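Local coordinates for Serine/threonine-protein kinase Tel1 (Chaetomium thermophilum, PDB 6SKY) that phosphorylates serine and threonine residues of proteins using ATP and probably acts as a DNA damage sensor that activates checkpoint signalling, at residues Glu1672-Leu1677 with Glu1795-Phe1800; Arg1698-Asp1703 with Lys1776-Arg1781; Val1801-Leu1806 with Ile1846-Thr1851. All coordinates share one frame; numbering follows the deposited sequence.

How the contacts relate
The three contacts join neighbouring helices of an alpha solenoid, with helix 1793-1808 shared by contacts 1 and 3. The centres of these two lie about 11 Å apart; Phe1800 CD1 comes within 3.5 Å of Tyr1848 OH, and Leu1674 CD1 within 3.6 Å of Leu1804 CD1. Contact 2, its centre about 14 Å from that of contact 1, is nested along the chain inside the loop that contact 1 closes, and Leu1675 CD2 packs on Ile1700 CD1 at 4.1 Å. Leu1780 joins contact 2 to contact 3, about 20 Å away between centres, by resting on Val1801 and Val1805. All three lie away from the nucleotide pocket and the magnesium site of the kinase domain.

Contact 1 (Glu1672-Leu1677 with Glu1795-Phe1800); sequences EGLLNL and ERAFPF
A largely buried, mainly apolar helix-helix contact joins Gly1673, Leu1674 and Leu1677 of helix 1670-1684 to Ala1797 and Phe1800 of helix 1793-1808, with the exposed Arg1796 at its margin. The segments run nearly antiparallel, at 161°, with a closest axis approach of 9.6 Å. At the Phe1800 end the missing side chain of Gly1673 matters: its CA lies over one face of the Phe1800 ring, 4.1 Å from the centroid and displaced toward the rim, in a CH-pi contact. A beta carbon at this position would probably crowd the ring. Leu1674 and Phe1800 lie alongside one another, pointing opposite ways, Leu1674 CG reaching Phe1800 CB at 3.8 Å, while the CD2 branch of Leu1674 meets the methyl of Ala1797. Near-antiparallel helix pairs of this kind build up the alpha solenoid of this ATM-family kinase. One turn further on, Leu1677 carries the contact with both branches. With CG anti to its carbonyl carbon (chi1 -86°), CD1 enters between the backbone and the ring: it lies 3.4 Å from Arg1796 O, against the Ala1797 methyl and at the edge of the Phe1800 ring. CD2 comes obliquely to the guanidinium, 3.7 Å from Arg1796 NE, the two side chains crossing at a slant. Replacing Leu1677 with an alanine would probably open a gap beside Ala1797 and the Phe1800 edge, and let the Arg1796 chain shift. Leu1663 of helix 1657-1663 also touches Leu1677 and Phe1800, and Tyr1848 meets the Phe1800 ring edge-to-face.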
loop_
_atom_site.group_PDB
_atom_site.type_symbol
_atom_site.label_atom_id
_atom_site.label_comp_id
_atom_site.label_asym_id
_atom_site.label_seq_id
_atom_site.Cartn_x
_atom_site.Cartn_y
_atom_site.Cartn_z
ATOM N N GLU A 1672 31.959 51.663 -17.272
ATOM C CA GLU A 1672 30.987 51.520 -18.347
ATOM C C GLU A 1672 29.565 51.556 -17.813
ATOM O O GLU A 1672 28.664 52.085 -18.469
ATOM C CB GLU A 1672 31.226 50.225 -19.110
ATOM C CG GLU A 1672 32.330 50.304 -20.129
ATOM C CD GLU A 1672 32.499 49.007 -20.878
ATOM O OE1 GLU A 1672 32.196 47.946 -20.297
ATOM O OE2 GLU A 1672 32.925 49.040 -22.052
ATOM N N GLY A 1673 29.343 51.006 -16.624
ATOM C CA GLY A 1673 28.010 51.042 -16.053
ATOM C C GLY A 1673 27.560 52.454 -15.752
ATOM O O GLY A 1673 26.437 52.846 -16.077
ATOM N N LEU A 1674 28.442 53.245 -15.143
ATOM C CA LEU A 1674 28.104 54.635 -14.865
ATOM C C LEU A 1674 27.958 55.439 -16.145
ATOM O O LEU A 1674 27.090 56.310 -16.234
ATOM C CB LEU A 1674 29.152 55.265 -13.963
ATOM C CG LEU A 1674 28.890 55.069 -12.484
ATOM C CD1 LEU A 1674 29.874 55.871 -11.703
ATOM C CD2 LEU A 1674 27.489 55.490 -12.166
ATOM N N LEU A 1675 28.786 55.167 -17.150
ATOM C CA LEU A 1675 28.661 55.895 -18.403
ATOM C C LEU A 1675 27.347 55.586 -19.095
ATOM O O LEU A 1675 26.726 56.481 -19.665
ATOM C CB LEU A 1675 29.834 55.583 -19.321
ATOM C CG LEU A 1675 31.133 56.246 -18.884
ATOM C CD1 LEU A 1675 32.215 55.979 -19.888
ATOM C CD2 LEU A 1675 30.916 57.721 -18.714
ATOM N N ASN A 1676 26.896 54.334 -19.055
ATOM C CA ASN A 1676 25.597 54.019 -19.634
ATOM C C ASN A 1676 24.470 54.660 -18.843
ATOM O O ASN A 1676 23.500 55.157 -19.426
ATOM C CB ASN A 1676 25.401 52.513 -19.709
ATOM C CG ASN A 1676 26.227 51.882 -20.787
ATOM O OD1 ASN A 1676 27.063 52.532 -21.394
ATOM N ND2 ASN A 1676 26.001 50.607 -21.033
ATOM N N LEU A 1677 24.579 54.667 -17.515
ATOM C CA LEU A 1677 23.550 55.312 -16.710
ATOM C C LEU A 1677 23.470 56.802 -17.001
ATOM O O LEU A 1677 22.379 57.376 -17.020
ATOM C CB LEU A 1677 23.815 55.083 -15.230
ATOM C CG LEU A 1677 23.269 53.798 -14.636
ATOM C CD1 LEU A 1677 23.493 53.819 -13.161
ATOM C CD2 LEU A 1677 21.813 53.687 -14.939
ATOM N N GLU A 1795 19.725 54.996 -6.596
ATOM C CA GLU A 1795 19.493 53.569 -6.441
ATOM C C GLU A 1795 20.014 52.777 -7.629
ATOM O O GLU A 1795 20.458 51.639 -7.461
ATOM C CB GLU A 1795 18.010 53.293 -6.238
ATOM C CG GLU A 1795 17.497 53.701 -4.877
ATOM C CD GLU A 1795 17.082 55.154 -4.816
ATOM O OE1 GLU A 1795 16.581 55.674 -5.835
ATOM O OE2 GLU A 1795 17.250 55.779 -3.747
ATOM N N ARG A 1796 19.964 53.342 -8.832
ATOM C CA ARG A 1796 20.480 52.626 -9.988
ATOM C C ARG A 1796 21.997 52.654 -10.043
ATOM O O ARG A 1796 22.602 51.756 -10.631
ATOM C CB ARG A 1796 19.907 53.205 -11.282
ATOM C CG ARG A 1796 18.408 53.329 -11.285
ATOM C CD ARG A 1796 17.817 53.130 -12.664
ATOM N NE ARG A 1796 18.367 54.036 -13.666
ATOM C CZ ARG A 1796 17.971 55.292 -13.844
ATOM N NH1 ARG A 1796 17.025 55.809 -13.075
ATOM N NH2 ARG A 1796 18.530 56.039 -14.787
ATOM N N ALA A 1797 22.624 53.660 -9.442
ATOM C CA ALA A 1797 24.061 53.841 -9.548
ATOM C C ALA A 1797 24.820 53.447 -8.295
ATOM O O ALA A 1797 26.046 53.515 -8.294
ATOM C CB ALA A 1797 24.380 55.293 -9.893
ATOM N N PHE A 1798 24.130 53.043 -7.237
ATOM C CA PHE A 1798 24.797 52.756 -5.969
ATOM C C PHE A 1798 25.886 51.693 -6.058
ATOM O O PHE A 1798 26.995 51.936 -5.545
ATOM C CB PHE A 1798 23.728 52.383 -4.941
ATOM C CG PHE A 1798 24.204 52.416 -3.540
ATOM C CD1 PHE A 1798 24.415 53.613 -2.906
ATOM C CD2 PHE A 1798 24.427 51.250 -2.848
ATOM C CE1 PHE A 1798 24.848 53.646 -1.622
ATOM C CE2 PHE A 1798 24.860 51.282 -1.561
ATOM C CZ PHE A 1798 25.071 52.480 -0.948
ATOM N N PRO A 1799 25.664 50.516 -6.658
ATOM C CA PRO A 1799 26.741 49.520 -6.686
ATOM C C PRO A 1799 27.977 49.987 -7.420
ATOM O O PRO A 1799 29.095 49.703 -6.983
ATOM C CB PRO A 1799 26.082 48.332 -7.388
ATOM C CG PRO A 1799 24.673 48.509 -7.160
ATOM C CD PRO A 1799 24.436 49.959 -7.242
ATOM N N PHE A 1800 27.808 50.694 -8.532
ATOM C CA PHE A 1800 28.958 51.155 -9.293
ATOM C C PHE A 1800 29.780 52.149 -8.493
ATOM O O PHE A 1800 31.012 52.116 -8.527
ATOM C CB PHE A 1800 28.496 51.775 -10.603
ATOM C CG PHE A 1800 27.663 50.865 -11.436
ATOM C CD1 PHE A 1800 28.157 49.661 -11.869
ATOM C CD2 PHE A 1800 26.396 51.217 -11.801
ATOM C CE1 PHE A 1800 27.397 48.831 -12.634
ATOM C CE2 PHE A 1800 25.641 50.383 -12.569
ATOM C CZ PHE A 1800 26.146 49.193 -12.984
#

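Contact 2 (Arg1698-Asp1703 with Lys1776-Arg1781); sequences RTIVSD and KIVTLR
Val1778 turns CG2 anti to its backbone N, with CG1 between the N and the carbonyl carbon (chi1 76°), which aims CG2 at Asp1703 and Thr1699 of helix 1687-1706. Asp1703 has CG anti to its carbonyl carbon (chi1 -71°), which lays CB against that methyl, Asp1703 CB to Val1778 CG2 being 3.8 Å, and carries the carboxylate past it toward Arg1781. The methyl of Thr1699 borders the same valine more loosely. Ile1700 spans two residues: CG1 lies 3.8 Å from Val1778 O, and CD1 reaches Thr1779 CG2 at 4.0 Å, the side chains of Ile1700 and Thr1779 crossing at about a right angle. Ile1700 and Val1778 also have the closest alpha carbons of the two segments, 5.9 Å apart. The short, weakly bonded helix about 1778-1781 thus meets helix 1687-1706 chiefly through Val1778, with Thr1779 and Arg1781 beside it. Within the alpha solenoid it packs between that helix and helix 1793-1808, where Leu1780 rests on Val1801 and Val1805; Leu1712 of helix 1710-1719 touches Val1778 and Thr1779 as well. Arg1781 carries its guanidinium to the solvent-exposed side of the contact. Val1778 CG2 lies over one face of that group, toward its rim, and Asp1703 OD2 lies near its plane at the edge, 3.6 Å from Arg1781 NH1. The carboxylate and guanidinium planes are 59° apart. Arg1781 NE is hydrogen-bonded to Pro1775 O, a second hold that should limit the rotation of the group. With its long separation and inclined planes, the salt bridge is probably a loose electrostatic pairing at the exposed margin, while the valine and isoleucine supply most of the packing beside it.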
loop_
_atom_site.group_PDB
_atom_site.type_symbol
_atom_site.label_atom_id
_atom_site.label_comp_id
_atom_site.label_asym_id
_atom_site.label_seq_id
_atom_site.Cartn_x
_atom_site.Cartn_y
_atom_site.Cartn_z
ATOM N N ARG A 1698 30.716 65.736 -20.954
ATOM C CA ARG A 1698 31.768 66.589 -21.496
ATOM C C ARG A 1698 32.979 66.597 -20.579
ATOM O O ARG A 1698 34.112 66.400 -21.031
ATOM C CB ARG A 1698 31.247 68.007 -21.721
ATOM C CG ARG A 1698 30.700 68.241 -23.117
ATOM C CD ARG A 1698 30.344 69.694 -23.373
ATOM N NE ARG A 1698 28.913 69.947 -23.279
ATOM C CZ ARG A 1698 28.334 70.579 -22.269
ATOM N NH1 ARG A 1698 29.065 71.032 -21.263
ATOM N NH2 ARG A 1698 27.026 70.763 -22.264
ATOM N N THR A 1699 32.756 66.792 -19.277
ATOM C CA THR A 1699 33.868 66.761 -18.330
ATOM C C THR A 1699 34.622 65.440 -18.400
ATOM O O THR A 1699 35.852 65.420 -18.519
ATOM C CB THR A 1699 33.363 66.996 -16.913
ATOM O OG1 THR A 1699 32.718 68.269 -16.844
ATOM C CG2 THR A 1699 34.513 66.971 -15.942
ATOM N N ILE A 1700 33.896 64.323 -18.333
ATOM C CA ILE A 1700 34.540 63.013 -18.292
ATOM C C ILE A 1700 35.348 62.772 -19.556
ATOM O O ILE A 1700 36.529 62.417 -19.494
ATOM C CB ILE A 1700 33.497 61.904 -18.081
ATOM C CG1 ILE A 1700 32.948 61.951 -16.664
ATOM C CG2 ILE A 1700 34.100 60.555 -18.362
ATOM C CD1 ILE A 1700 31.758 61.073 -16.468
ATOM N N VAL A 1701 34.731 62.951 -20.723
ATOM C CA VAL A 1701 35.418 62.599 -21.959
ATOM C C VAL A 1701 36.589 63.538 -22.213
ATOM O O VAL A 1701 37.640 63.113 -22.700
ATOM C CB VAL A 1701 34.437 62.583 -23.140
ATOM C CG1 VAL A 1701 35.170 62.282 -24.426
ATOM C CG2 VAL A 1701 33.360 61.551 -22.905
ATOM N N SER A 1702 36.449 64.819 -21.870
ATOM C CA SER A 1702 37.561 65.736 -22.076
ATOM C C SER A 1702 38.730 65.387 -21.165
ATOM O O SER A 1702 39.880 65.323 -21.615
ATOM C CB SER A 1702 37.108 67.174 -21.845
ATOM O OG SER A 1702 37.135 67.492 -20.468
ATOM N N ASP A 1703 38.455 65.149 -19.878
ATOM C CA ASP A 1703 39.526 64.823 -18.943
ATOM C C ASP A 1703 40.104 63.438 -19.177
ATOM O O ASP A 1703 41.184 63.139 -18.665
ATOM C CB ASP A 1703 39.023 64.938 -17.508
ATOM C CG ASP A 1703 38.784 66.369 -17.094
ATOM O OD1 ASP A 1703 38.206 67.133 -17.892
ATOM O OD2 ASP A 1703 39.167 66.728 -15.963
ATOM N N LYS A 1776 40.009 62.198 -7.311
ATOM C CA LYS A 1776 40.923 61.910 -8.407
ATOM C C LYS A 1776 40.275 61.094 -9.517
ATOM O O LYS A 1776 40.827 61.033 -10.619
ATOM C CB LYS A 1776 42.149 61.173 -7.880
ATOM C CG LYS A 1776 42.941 61.950 -6.855
ATOM C CD LYS A 1776 43.708 63.080 -7.505
ATOM C CE LYS A 1776 44.733 63.665 -6.551
ATOM N NZ LYS A 1776 45.647 64.610 -7.246
ATOM N N ILE A 1777 39.143 60.456 -9.252
ATOM C CA ILE A 1777 38.406 59.727 -10.277
ATOM C C ILE A 1777 37.441 60.699 -10.935
ATOM O O ILE A 1777 36.534 61.221 -10.281
ATOM C CB ILE A 1777 37.654 58.531 -9.682
ATOM C CG1 ILE A 1777 38.594 57.650 -8.880
ATOM C CG2 ILE A 1777 37.017 57.708 -10.777
ATOM C CD1 ILE A 1777 37.899 56.469 -8.307
ATOM N N VAL A 1778 37.630 60.944 -12.232
ATOM C CA VAL A 1778 36.797 61.929 -12.901
ATOM C C VAL A 1778 35.362 61.450 -13.038
ATOM O O VAL A 1778 34.456 62.272 -13.197
ATOM C CB VAL A 1778 37.388 62.292 -14.273
ATOM C CG1 VAL A 1778 37.128 61.199 -15.255
ATOM C CG2 VAL A 1778 36.817 63.601 -14.770
ATOM N N THR A 1779 35.119 60.143 -12.959
ATOM C CA THR A 1779 33.759 59.646 -13.111
ATOM C C THR A 1779 32.947 59.803 -11.836
ATOM O O THR A 1779 31.718 59.877 -11.899
ATOM C CB THR A 1779 33.777 58.184 -13.543
ATOM O OG1 THR A 1779 34.874 57.971 -14.435
ATOM C CG2 THR A 1779 32.500 57.836 -14.264
ATOM N N LEU A 1780 33.599 59.852 -10.682
ATOM C CA LEU A 1780 32.903 60.086 -9.428
ATOM C C LEU A 1780 32.827 61.553 -9.070
ATOM O O LEU A 1780 32.058 61.922 -8.180
ATOM C CB LEU A 1780 33.593 59.352 -8.279
ATOM C CG LEU A 1780 33.557 57.834 -8.190
ATOM C CD1 LEU A 1780 34.492 57.412 -7.098
ATOM C CD2 LEU A 1780 32.161 57.352 -7.902
ATOM N N ARG A 1781 33.622 62.393 -9.725
ATOM C CA ARG A 1781 33.651 63.806 -9.382
ATOM C C ARG A 1781 32.450 64.544 -9.951
ATOM O O ARG A 1781 32.001 65.535 -9.370
ATOM C CB ARG A 1781 34.947 64.421 -9.891
ATOM C CG ARG A 1781 35.227 65.810 -9.394
ATOM C CD ARG A 1781 36.184 66.481 -10.340
ATOM N NE ARG A 1781 37.279 65.593 -10.701
ATOM C CZ ARG A 1781 38.030 65.748 -11.782
ATOM N NH1 ARG A 1781 37.795 66.753 -12.610
ATOM N NH2 ARG A 1781 39.012 64.897 -12.038
#

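Contact 3 (Val1801-Leu1806 with Ile1846-Thr1851); sequences VVHLVL and ILYLRT
The Tyr1848 ring offers an edge to His1803, whose CB lies near the ring plane, 4.0 Å from Tyr1848 CE2. The imidazole of His1803 is approached obliquely by Leu1849 CD2 and by the hydroxyl of Tyr1848, and Trp1866 meets it edge-to-face. The ring of Tyr1660 meets that of Tyr1848 with the planes about 85° apart. Both side chains of the His1803-Tyr1848 pair have CG anti to the backbone N (chi1 172° and 175°), which swings the two rings to the side where Ser1670 lies; Ser1670 OG is hydrogen-bonded to His1803 ND1 and to Tyr1848 OH. Leu1849 fills the rest of the interface with its two branches. Its CD2 lies 3.9 Å from His1803 CB, and its CD1 meets Leu1806 CD1 at 3.9 Å, those two leucines crossing at about a right angle, with Val1802 CG1 a little further off. Thr1851 OG1 donates to Tyr1848 O over 2.9 Å, and Thr1851 N also bonds this carbonyl, which therefore accepts two bonds from one residue. Helix 1793-1808 thus packs on helix 1836-1849 and is tied through Ser1670 to helix 1670-1684, as layered helices are in the alpha solenoid of a PIKK.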
loop_
_atom_site.group_PDB
_atom_site.type_symbol
_atom_site.label_atom_id
_atom_site.label_comp_id
_atom_site.label_asym_id
_atom_site.label_seq_id
_atom_site.Cartn_x
_atom_site.Cartn_y
_atom_site.Cartn_z
ATOM N N VAL A 1801 29.117 53.030 -7.751
ATOM C CA VAL A 1801 29.836 54.003 -6.941
ATOM C C VAL A 1801 30.600 53.305 -5.831
ATOM O O VAL A 1801 31.782 53.588 -5.596
ATOM C CB VAL A 1801 28.863 55.051 -6.380
ATOM C CG1 VAL A 1801 29.586 55.999 -5.470
ATOM C CG2 VAL A 1801 28.211 55.808 -7.500
ATOM N N VAL A 1802 29.937 52.392 -5.119
ATOM C CA VAL A 1802 30.605 51.676 -4.036
ATOM C C VAL A 1802 31.828 50.939 -4.560
ATOM O O VAL A 1802 32.910 50.996 -3.967
ATOM C CB VAL A 1802 29.628 50.715 -3.346
ATOM C CG1 VAL A 1802 30.372 49.822 -2.413
ATOM C CG2 VAL A 1802 28.594 51.483 -2.597
ATOM N N HIS A 1803 31.680 50.248 -5.690
ATOM C CA HIS A 1803 32.804 49.505 -6.236
ATOM C C HIS A 1803 33.931 50.429 -6.664
ATOM O O HIS A 1803 35.100 50.128 -6.424
ATOM C CB HIS A 1803 32.357 48.646 -7.409
ATOM C CG HIS A 1803 33.488 47.995 -8.136
ATOM N ND1 HIS A 1803 33.665 48.111 -9.494
ATOM C CD2 HIS A 1803 34.508 47.232 -7.689
ATOM C CE1 HIS A 1803 34.744 47.445 -9.855
ATOM N NE2 HIS A 1803 35.274 46.901 -8.777
ATOM N N LEU A 1804 33.612 51.549 -7.313
ATOM C CA LEU A 1804 34.664 52.454 -7.764
ATOM C C LEU A 1804 35.450 53.016 -6.591
ATOM O O LEU A 1804 36.682 53.092 -6.642
ATOM C CB LEU A 1804 34.069 53.585 -8.593
ATOM C CG LEU A 1804 33.761 53.265 -10.047
ATOM C CD1 LEU A 1804 32.963 54.373 -10.653
ATOM C CD2 LEU A 1804 35.038 53.091 -10.808
ATOM N N VAL A 1805 34.766 53.381 -5.511
ATOM C CA VAL A 1805 35.471 53.915 -4.352
ATOM C C VAL A 1805 36.339 52.844 -3.703
ATOM O O VAL A 1805 37.514 53.083 -3.382
ATOM C CB VAL A 1805 34.471 54.508 -3.351
ATOM C CG1 VAL A 1805 35.164 54.839 -2.063
ATOM C CG2 VAL A 1805 33.840 55.733 -3.935
ATOM N N LEU A 1806 35.774 51.654 -3.478
ATOM C CA LEU A 1806 36.535 50.598 -2.821
ATOM C C LEU A 1806 37.733 50.183 -3.657
ATOM O O LEU A 1806 38.799 49.884 -3.115
ATOM C CB LEU A 1806 35.643 49.395 -2.548
ATOM C CG LEU A 1806 34.543 49.518 -1.506
ATOM C CD1 LEU A 1806 33.765 48.241 -1.461
ATOM C CD2 LEU A 1806 35.122 49.802 -0.167
ATOM N N ILE A 1846 26.175 43.942 -2.200
ATOM C CA ILE A 1846 27.053 42.843 -1.800
ATOM C C ILE A 1846 27.165 41.816 -2.919
ATOM O O ILE A 1846 28.261 41.350 -3.263
ATOM C CB ILE A 1846 26.547 42.199 -0.502
ATOM C CG1 ILE A 1846 26.634 43.180 0.656
ATOM C CG2 ILE A 1846 27.338 40.971 -0.183
ATOM C CD1 ILE A 1846 26.077 42.637 1.928
ATOM N N LEU A 1847 26.029 41.447 -3.509
ATOM C CA LEU A 1847 26.048 40.501 -4.615
ATOM C C LEU A 1847 26.884 41.019 -5.772
ATOM O O LEU A 1847 27.676 40.279 -6.355
ATOM C CB LEU A 1847 24.631 40.212 -5.084
ATOM C CG LEU A 1847 23.756 39.326 -4.224
ATOM C CD1 LEU A 1847 22.444 39.156 -4.918
ATOM C CD2 LEU A 1847 24.428 38.010 -4.035
ATOM N N TYR A 1848 26.709 42.287 -6.135
ATOM C CA TYR A 1848 27.468 42.837 -7.251
ATOM C C TYR A 1848 28.958 42.834 -6.963
ATOM O O TYR A 1848 29.765 42.567 -7.853
ATOM C CB TYR A 1848 26.995 44.248 -7.570
ATOM C CG TYR A 1848 27.813 44.922 -8.632
ATOM C CD1 TYR A 1848 27.638 44.607 -9.958
ATOM C CD2 TYR A 1848 28.756 45.874 -8.308
ATOM C CE1 TYR A 1848 28.377 45.206 -10.921
ATOM C CE2 TYR A 1848 29.503 46.474 -9.270
ATOM C CZ TYR A 1848 29.306 46.137 -10.575
ATOM O OH TYR A 1848 30.043 46.737 -11.553
ATOM N N LEU A 1849 29.347 43.138 -5.731
ATOM C CA LEU A 1849 30.765 43.133 -5.407
ATOM C C LEU A 1849 31.346 41.732 -5.447
ATOM O O LEU A 1849 32.543 41.570 -5.684
ATOM C CB LEU A 1849 31.000 43.755 -4.039
ATOM C CG LEU A 1849 30.929 45.269 -3.927
ATOM C CD1 LEU A 1849 31.000 45.638 -2.484
ATOM C CD2 LEU A 1849 32.048 45.904 -4.690
ATOM N N ARG A 1850 30.528 40.712 -5.207
ATOM C CA ARG A 1850 31.011 39.341 -5.344
ATOM C C ARG A 1850 31.386 38.956 -6.769
ATOM O O ARG A 1850 32.012 37.915 -6.954
ATOM C CB ARG A 1850 29.967 38.362 -4.842
ATOM C CG ARG A 1850 30.147 37.933 -3.421
ATOM C CD ARG A 1850 29.100 36.911 -3.090
ATOM N NE ARG A 1850 28.861 36.023 -4.220
ATOM C CZ ARG A 1850 29.482 34.865 -4.403
ATOM N NH1 ARG A 1850 30.383 34.451 -3.530
ATOM N NH2 ARG A 1850 29.202 34.124 -5.464
ATOM N N THR A 1851 31.016 39.736 -7.777
ATOM C CA THR A 1851 31.326 39.397 -9.158
ATOM C C THR A 1851 32.471 40.211 -9.732
ATOM O O THR A 1851 32.770 40.075 -10.917
ATOM C CB THR A 1851 30.096 39.579 -10.050
ATOM O OG1 THR A 1851 29.852 40.971 -10.247
ATOM C CG2 THR A 1851 28.882 38.964 -9.422
#